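Local atomic coordinates of glutathione s-transferase S2 (PDB entry 5H5L), a protein that binds glutathione and probably transfers it to electrophilic substrates, a sigma-class transferase also named as a prostaglandin D synthase. Residues Y8-G13 against R33-Q38; A12-P17 against D153-S158. All blocks are in the same frame, centred on the assembly; numbering follows the deposited sequence.

Interaction 1: residues Y8-G13 against R33-Q38; sequences YFNFAG and RIEREQ. With GSH (glutathione), chain E.
Tyr8 pairs with Arg33 and Phe9 with Ile34 in parallel register, the ends of two neighbouring strands whose short runs 8-11 and 33-36 diverge by 77°. Ile34 N reaches Tyr8 O in a weak bond, and Asn10 N gives its hydrogen to Ile34 O (2.9 Å). These strands flank helix 15-25 in the beta-alpha-beta unit that opens the thioredoxin-like N-terminal domain. Just past the strand, where the chain makes an inverse gamma turn centred on it, Asn10 spreads its amide between two charged side chains. Its OD1 accepts from Arg33 NH1 at 3.1 Å, a nearly straight bond (164°) lying in the guanidinium plane, although the amide itself is turned well away from that plane. On the other branch, ND2 donates to Glu35 OE2 at 2.7 Å. Arg33 also forms a salt bridge with Asp31 through its NE; Glu35 bends back at chi2 to bring its carboxylate to the amide. Replacing Asn10 by alanine removes both amide atoms and is likely to leave Arg33 NH1 and Glu35 OE2 without their common partner and the Glu35 carboxylate freer to turn, though Asp31 would still hold Arg33 NE. The Phe9 ring spans from the neighbouring strand to glutathione. One edge of it meets Ile34 O in plane, at CD1, and the far corner, CE2, comes to 4.0 Å from CB2 of the ligand's cysteine; Trp39, a glutathione-binding residue, packs edge-to-face with the same ring. Tyr8 has CG anti to its backbone nitrogen (chi1 -173°), which carries the ring toward the ligand. Its hydroxyl also bonds to Leu14 N, and the sulfur SG2 of glutathione sits at the ring's edge, near its plane, 3.2 Å from Tyr8 OH.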
loop_
_atom_site.group_PDB
_atom_site.type_symbol
_atom_site.label_atom_id
_atom_site.label_comp_id
_atom_site.label_asym_id
_atom_site.label_seq_id
_atom_site.Cartn_x
_atom_site.Cartn_y
_atom_site.Cartn_z
ATOM N N TYR B 8 -11.637 -11.144 -10.700
ATOM C CA TYR B 8 -10.630 -10.336 -11.347
ATOM C C TYR B 8 -10.807 -10.570 -12.843
ATOM O O TYR B 8 -11.654 -11.352 -13.265
ATOM C CB TYR B 8 -9.215 -10.692 -10.847
ATOM C CG TYR B 8 -8.157 -9.760 -11.365
ATOM C CD1 TYR B 8 -8.061 -8.464 -10.886
ATOM C CD2 TYR B 8 -7.253 -10.164 -12.338
ATOM C CE1 TYR B 8 -7.109 -7.598 -11.371
ATOM C CE2 TYR B 8 -6.292 -9.289 -12.828
ATOM C CZ TYR B 8 -6.227 -8.017 -12.337
ATOM O OH TYR B 8 -5.283 -7.126 -12.797
ATOM N N PHE B 9 -10.036 -9.843 -13.632
ATOM C CA PHE B 9 -10.034 -10.019 -15.067
ATOM C C PHE B 9 -9.429 -11.370 -15.450
ATOM O O PHE B 9 -8.839 -12.090 -14.629
ATOM C CB PHE B 9 -9.258 -8.892 -15.723
ATOM C CG PHE B 9 -9.887 -7.542 -15.564
ATOM C CD1 PHE B 9 -11.094 -7.249 -16.160
ATOM C CD2 PHE B 9 -9.249 -6.551 -14.842
ATOM C CE1 PHE B 9 -11.669 -5.984 -16.035
ATOM C CE2 PHE B 9 -9.816 -5.283 -14.709
ATOM C CZ PHE B 9 -11.028 -5.007 -15.303
ATOM N N ASN B 10 -9.587 -11.717 -16.730
ATOM C CA ASN B 10 -9.049 -12.970 -17.264
ATOM C C ASN B 10 -7.601 -12.758 -17.715
ATOM O O ASN B 10 -7.267 -12.788 -18.898
ATOM C CB ASN B 10 -9.931 -13.491 -18.399
ATOM C CG ASN B 10 -9.978 -15.023 -18.463
ATOM O OD1 ASN B 10 -9.028 -15.719 -18.085
ATOM N ND2 ASN B 10 -11.096 -15.551 -18.951
ATOM N N PHE B 11 -6.765 -12.452 -16.724
ATOM C CA PHE B 11 -5.316 -12.581 -16.813
ATOM C C PHE B 11 -4.746 -12.555 -15.395
ATOM O O PHE B 11 -5.483 -12.537 -14.403
ATOM C CB PHE B 11 -4.701 -11.504 -17.711
ATOM C CG PHE B 11 -5.006 -10.081 -17.311
ATOM C CD1 PHE B 11 -4.095 -9.344 -16.573
ATOM C CD2 PHE B 11 -6.169 -9.456 -17.747
ATOM C CE1 PHE B 11 -4.352 -8.017 -16.231
ATOM C CE2 PHE B 11 -6.440 -8.125 -17.413
ATOM C CZ PHE B 11 -5.531 -7.407 -16.653
ATOM N N ALA B 12 -3.417 -12.582 -15.306
ATOM C CA ALA B 12 -2.737 -12.662 -14.020
ATOM C C ALA B 12 -2.897 -11.362 -13.243
ATOM O O ALA B 12 -3.681 -11.308 -12.294
ATOM C CB ALA B 12 -1.255 -12.992 -14.227
ATOM N N GLY B 13 -2.160 -10.327 -13.642
ATOM C CA GLY B 13 -2.253 -9.010 -13.030
ATOM C C GLY B 13 -2.239 -9.100 -11.520
ATOM O O GLY B 13 -1.485 -9.884 -10.926
ATOM N N ARG B 33 -13.475 -15.103 -13.345
ATOM C CA ARG B 33 -12.721 -14.290 -14.298
ATOM C C ARG B 33 -13.629 -13.481 -15.214
ATOM O O ARG B 33 -14.641 -13.982 -15.711
ATOM C CB ARG B 33 -11.791 -15.160 -15.155
ATOM C CG ARG B 33 -10.727 -15.878 -14.346
ATOM C CD ARG B 33 -9.859 -16.866 -15.156
ATOM N NE ARG B 33 -8.667 -17.177 -14.373
ATOM C CZ ARG B 33 -7.419 -16.802 -14.649
ATOM N NH1 ARG B 33 -7.090 -16.116 -15.738
ATOM N NH2 ARG B 33 -6.482 -17.109 -13.787
ATOM N N ILE B 34 -13.226 -12.241 -15.473
ATOM C CA ILE B 34 -14.042 -11.252 -16.161
ATOM C C ILE B 34 -13.383 -10.894 -17.473
ATOM O O ILE B 34 -12.187 -10.573 -17.506
ATOM C CB ILE B 34 -14.217 -9.971 -15.325
ATOM C CG1 ILE B 34 -14.691 -10.311 -13.931
ATOM C CG2 ILE B 34 -15.190 -9.011 -16.009
ATOM C CD1 ILE B 34 -16.008 -11.055 -13.890
ATOM N N GLU B 35 -14.182 -10.883 -18.538
ATOM C CA GLU B 35 -13.723 -10.394 -19.825
ATOM C C GLU B 35 -13.825 -8.873 -19.899
ATOM O O GLU B 35 -14.746 -8.255 -19.356
ATOM C CB GLU B 35 -14.530 -11.023 -20.958
ATOM C CG GLU B 35 -14.408 -12.544 -21.056
ATOM C CD GLU B 35 -12.971 -13.037 -21.263
ATOM O OE1 GLU B 35 -12.196 -12.411 -22.034
ATOM O OE2 GLU B 35 -12.621 -14.058 -20.626
ATOM N N ARG B 36 -12.858 -8.283 -20.606
ATOM C CA ARG B 36 -12.758 -6.828 -20.727
ATOM C C ARG B 36 -14.026 -6.246 -21.324
ATOM O O ARG B 36 -14.374 -5.085 -21.072
ATOM C CB ARG B 36 -11.553 -6.466 -21.602
ATOM C CG ARG B 36 -10.399 -7.498 -21.538
ATOM C CD ARG B 36 -9.020 -6.870 -21.571
ATOM N NE ARG B 36 -8.781 -6.076 -20.363
ATOM C CZ ARG B 36 -8.425 -4.794 -20.341
ATOM N NH1 ARG B 36 -8.223 -4.120 -21.472
ATOM N NH2 ARG B 36 -8.251 -4.181 -19.173
ATOM N N GLU B 37 -14.704 -7.054 -22.139
ATOM C CA GLU B 37 -15.972 -6.684 -22.762
ATOM C C GLU B 37 -17.061 -6.463 -21.717
ATOM O O GLU B 37 -17.890 -5.559 -21.862
ATOM C CB GLU B 37 -16.385 -7.776 -23.757
ATOM C CG GLU B 37 -15.841 -9.182 -23.385
ATOM C CD GLU B 37 -16.223 -10.290 -24.319
ATOM O OE1 GLU B 37 -17.402 -10.364 -24.732
ATOM O OE2 GLU B 37 -15.318 -11.101 -24.631
ATOM N N GLN B 38 -17.063 -7.265 -20.651
ATOM C CA GLN B 38 -18.100 -7.227 -19.628
ATOM C C GLN B 38 -17.753 -6.326 -18.440
ATOM O O GLN B 38 -18.479 -6.357 -17.435
ATOM C CB GLN B 38 -18.376 -8.636 -19.098
ATOM C CG GLN B 38 -18.312 -9.748 -20.132
ATOM C CD GLN B 38 -19.388 -9.634 -21.200
ATOM O OE1 GLN B 38 -20.083 -8.624 -21.294
ATOM N NE2 GLN B 38 -19.523 -10.675 -22.013
HETATM N N1 GSH E . -4.719 -0.903 -4.941
HETATM C CA1 GSH E . -5.586 -1.816 -5.677
HETATM C C1 GSH E . -5.129 -3.260 -5.409
HETATM O O11 GSH E . -3.904 -3.489 -5.146
HETATM O O12 GSH E . -5.950 -4.225 -5.453
HETATM C CB1 GSH E . -5.433 -1.557 -7.201
HETATM C CG1 GSH E . -6.525 -2.341 -7.910
HETATM C CD1 GSH E . -6.512 -1.982 -9.431
HETATM O OE1 GSH E . -5.798 -1.142 -9.864
HETATM N N2 GSH E . -7.416 -2.719 -10.319
HETATM C CA2 GSH E . -7.398 -2.413 -11.745
HETATM C C2 GSH E . -8.817 -2.135 -12.205
HETATM O O2 GSH E . -9.735 -2.549 -11.579
HETATM C CB2 GSH E . -6.898 -3.645 -12.464
HETATM S SG2 GSH E . -5.259 -4.092 -11.901
HETATM N N3 GSH E . -9.016 -1.402 -13.445
HETATM C CA3 GSH E . -10.371 -1.162 -13.931
HETATM C C3 GSH E . -10.793 0.263 -13.632
HETATM O O31 GSH E . -10.045 1.036 -12.992
HETATM O O32 GSH E . -11.902 0.635 -14.048
#

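Interaction 2: residues A12-P17 against D153-S158; sequences AGLGEP and DIYFIS. With GSH (glutathione), chain E.
The Tyr155 ring is approached obliquely by the pyrrolidine ring of Pro17, whose CB lies 3.6 Å from Tyr155 CD1, with Pro17 CG a little farther from the same carbon. At the phenol end, Tyr155 OH touches the Leu14 methyl CD2 at 4.0 Å. The hydroxyl is held mainly by others: it bonds to Ser64, which binds glutathione, and to Arg99 of the same pocket, so this tyrosine stands as a second-shell support behind a ligand-binding serine. The other Leu14 methyl, CD1, rests 3.6 Å from glutathione SG2, which places the leucine's two methyls between the sulfur and the Tyr155 hydroxyl. Beside Tyr155, Ser158 presses on Pro17, its OG 3.4 Å from Pro17 CD. OG lies equally close to Pro17 N, but that nitrogen has no hydrogen to share, so the contact is packing. With chi1 at 69°, Ser158 OG is folded back toward the preceding turn of its own helix, within bonding distance of the carbonyls of both Ile154 and Tyr155. A water ties the backbones together as well, donating to Gly13 O at 2.8 Å and to Ser158 O at 2.9 Å. The side chain of Glu16 meets Ser158 with its aliphatic part, CG lying 4.2 Å from Ser158 CB; its chain bends at chi2 (67°) and the carboxylate goes elsewhere, to salt bridges with Arg19 and Arg197 and to the indole nitrogens of Trp20 and Trp193. The whole contact is buried at the interface of the two GST domains: the first turn of helix 15-25, reached from strand 4-9 through a short loop, packs against helix 151-164 of the helical C-terminal domain, which turns Phe156 and Ile157 onto helix 175-185.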
loop_
_atom_site.group_PDB
_atom_site.type_symbol
_atom_site.label_atom_id
_atom_site.label_comp_id
_atom_site.label_asym_id
_atom_site.label_seq_id
_atom_site.Cartn_x
_atom_site.Cartn_y
_atom_site.Cartn_z
ATOM N N ALA B 12 -3.417 -12.582 -15.306
ATOM C CA ALA B 12 -2.737 -12.662 -14.020
ATOM C C ALA B 12 -2.897 -11.362 -13.243
ATOM O O ALA B 12 -3.681 -11.308 -12.294
ATOM C CB ALA B 12 -1.255 -12.992 -14.227
ATOM N N GLY B 13 -2.160 -10.327 -13.642
ATOM C CA GLY B 13 -2.253 -9.010 -13.030
ATOM C C GLY B 13 -2.239 -9.100 -11.520
ATOM O O GLY B 13 -1.485 -9.884 -10.926
ATOM N N LEU B 14 -3.099 -8.299 -10.889
ATOM C CA LEU B 14 -3.244 -8.277 -9.436
ATOM C C LEU B 14 -4.106 -9.394 -8.873
ATOM O O LEU B 14 -4.172 -9.562 -7.646
ATOM C CB LEU B 14 -3.835 -6.928 -9.008
ATOM C CG LEU B 14 -2.863 -5.766 -9.196
ATOM C CD1 LEU B 14 -3.482 -4.432 -8.753
ATOM C CD2 LEU B 14 -1.585 -6.056 -8.408
ATOM N N GLY B 15 -4.813 -10.148 -9.707
ATOM C CA GLY B 15 -5.485 -11.308 -9.171
ATOM C C GLY B 15 -4.524 -12.422 -8.807
ATOM O O GLY B 15 -4.775 -13.185 -7.877
ATOM N N GLU B 16 -3.394 -12.521 -9.521
ATOM C CA GLU B 16 -2.546 -13.709 -9.402
ATOM C C GLU B 16 -1.928 -13.872 -8.027
ATOM O O GLU B 16 -1.898 -15.012 -7.525
ATOM C CB GLU B 16 -1.445 -13.654 -10.472
ATOM C CG GLU B 16 -0.817 -15.009 -10.809
ATOM C CD GLU B 16 -1.790 -15.964 -11.493
ATOM O OE1 GLU B 16 -2.852 -15.478 -11.949
ATOM O OE2 GLU B 16 -1.497 -17.187 -11.569
ATOM N N PRO B 17 -1.456 -12.824 -7.358
ATOM C CA PRO B 17 -0.979 -13.024 -5.995
ATOM C C PRO B 17 -2.017 -13.660 -5.103
ATOM O O PRO B 17 -1.673 -14.510 -4.274
ATOM C CB PRO B 17 -0.593 -11.610 -5.544
ATOM C CG PRO B 17 -1.031 -10.712 -6.560
ATOM C CD PRO B 17 -1.252 -11.439 -7.814
ATOM N N ASP B 153 7.170 -12.533 -0.820
ATOM C CA ASP B 153 7.834 -13.202 -1.947
ATOM C C ASP B 153 6.823 -13.632 -3.003
ATOM O O ASP B 153 7.048 -13.484 -4.212
ATOM C CB ASP B 153 8.614 -14.426 -1.442
ATOM C CG ASP B 153 9.674 -14.072 -0.419
ATOM O OD1 ASP B 153 10.499 -13.178 -0.706
ATOM O OD2 ASP B 153 9.657 -14.657 0.693
ATOM N N ILE B 154 5.699 -14.172 -2.566
ATOM C CA ILE B 154 4.695 -14.656 -3.489
ATOM C C ILE B 154 4.041 -13.511 -4.235
ATOM O O ILE B 154 3.829 -13.592 -5.439
ATOM C CB ILE B 154 3.717 -15.525 -2.691
ATOM C CG1 ILE B 154 4.477 -16.806 -2.277
ATOM C CG2 ILE B 154 2.501 -15.885 -3.513
ATOM C CD1 ILE B 154 3.749 -17.678 -1.293
ATOM N N TYR B 155 3.745 -12.416 -3.543
ATOM C CA TYR B 155 3.183 -11.251 -4.208
ATOM C C TYR B 155 4.163 -10.699 -5.239
ATOM O O TYR B 155 3.796 -10.426 -6.383
ATOM C CB TYR B 155 2.842 -10.218 -3.130
ATOM C CG TYR B 155 2.058 -9.017 -3.576
ATOM C CD1 TYR B 155 0.671 -8.988 -3.445
ATOM C CD2 TYR B 155 2.698 -7.881 -4.065
ATOM C CE1 TYR B 155 -0.062 -7.870 -3.807
ATOM C CE2 TYR B 155 1.972 -6.770 -4.439
ATOM C CZ TYR B 155 0.581 -6.781 -4.301
ATOM O OH TYR B 155 -0.137 -5.678 -4.677
ATOM N N PHE B 156 5.421 -10.552 -4.838
ATOM C CA PHE B 156 6.471 -9.976 -5.685
ATOM C C PHE B 156 6.653 -10.789 -6.974
ATOM O O PHE B 156 6.582 -10.248 -8.092
ATOM C CB PHE B 156 7.731 -9.928 -4.816
ATOM C CG PHE B 156 8.980 -9.390 -5.469
ATOM C CD1 PHE B 156 9.064 -8.086 -5.915
ATOM C CD2 PHE B 156 10.120 -10.166 -5.505
ATOM C CE1 PHE B 156 10.273 -7.599 -6.466
ATOM C CE2 PHE B 156 11.293 -9.675 -6.026
ATOM C CZ PHE B 156 11.367 -8.411 -6.502
ATOM N N ILE B 157 6.843 -12.095 -6.836
ATOM C CA ILE B 157 7.120 -12.973 -7.988
ATOM C C ILE B 157 5.908 -13.119 -8.892
ATOM O O ILE B 157 6.031 -13.109 -10.123
ATOM C CB ILE B 157 7.624 -14.349 -7.491
ATOM C CG1 ILE B 157 8.944 -14.231 -6.760
ATOM C CG2 ILE B 157 7.846 -15.292 -8.669
ATOM C CD1 ILE B 157 9.989 -13.437 -7.530
ATOM N N SER B 158 4.704 -13.226 -8.317
ATOM C CA SER B 158 3.532 -13.367 -9.174
ATOM C C SER B 158 3.361 -12.145 -10.053
ATOM O O SER B 158 3.015 -12.269 -11.232
ATOM C CB SER B 158 2.276 -13.623 -8.331
ATOM O OG SER B 158 1.945 -12.463 -7.598
HETATM N N1 GSH E . -4.719 -0.903 -4.941
HETATM C CA1 GSH E . -5.586 -1.816 -5.677
HETATM C C1 GSH E . -5.129 -3.260 -5.409
HETATM O O11 GSH E . -3.904 -3.489 -5.146
HETATM O O12 GSH E . -5.950 -4.225 -5.453
HETATM C CB1 GSH E . -5.433 -1.557 -7.201
HETATM C CG1 GSH E . -6.525 -2.341 -7.910
HETATM C CD1 GSH E . -6.512 -1.982 -9.431
HETATM O OE1 GSH E . -5.798 -1.142 -9.864
HETATM N N2 GSH E . -7.416 -2.719 -10.319
HETATM C CA2 GSH E . -7.398 -2.413 -11.745
HETATM C C2 GSH E . -8.817 -2.135 -12.205
HETATM O O2 GSH E . -9.735 -2.549 -11.579
HETATM C CB2 GSH E . -6.898 -3.645 -12.464
HETATM S SG2 GSH E . -5.259 -4.092 -11.901
HETATM N N3 GSH E . -9.016 -1.402 -13.445
HETATM C CA3 GSH E . -10.371 -1.162 -13.931
HETATM C C3 GSH E . -10.793 0.263 -13.632
HETATM O O31 GSH E . -10.045 1.036 -12.992
HETATM O O32 GSH E . -11.902 0.635 -14.048
HETATM O O HOH W 1 0.574 -11.132 -12.432
#

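Interactions 1 and 2 begin on one run of chain, sharing Ala12 and Gly13, with their centres about 15 Å apart. Interaction 1 lies at the end of strand 4-9 in the sheet; interaction 2 at the start of helix 15-25, against the other domain. The loop after strand 4-9 carries both, and they meet directly: Leu14 N probably donates to Tyr8 OH at 3.1 Å, while Tyr8 CE2 packs 3.6 Å from Gly15 N. Both reach the same glutathione. Its sulfur has the phenol oxygen of Tyr8 and a methyl of Leu14 as neighbours, a polar and an apolar wall supplied by residues only six positions apart.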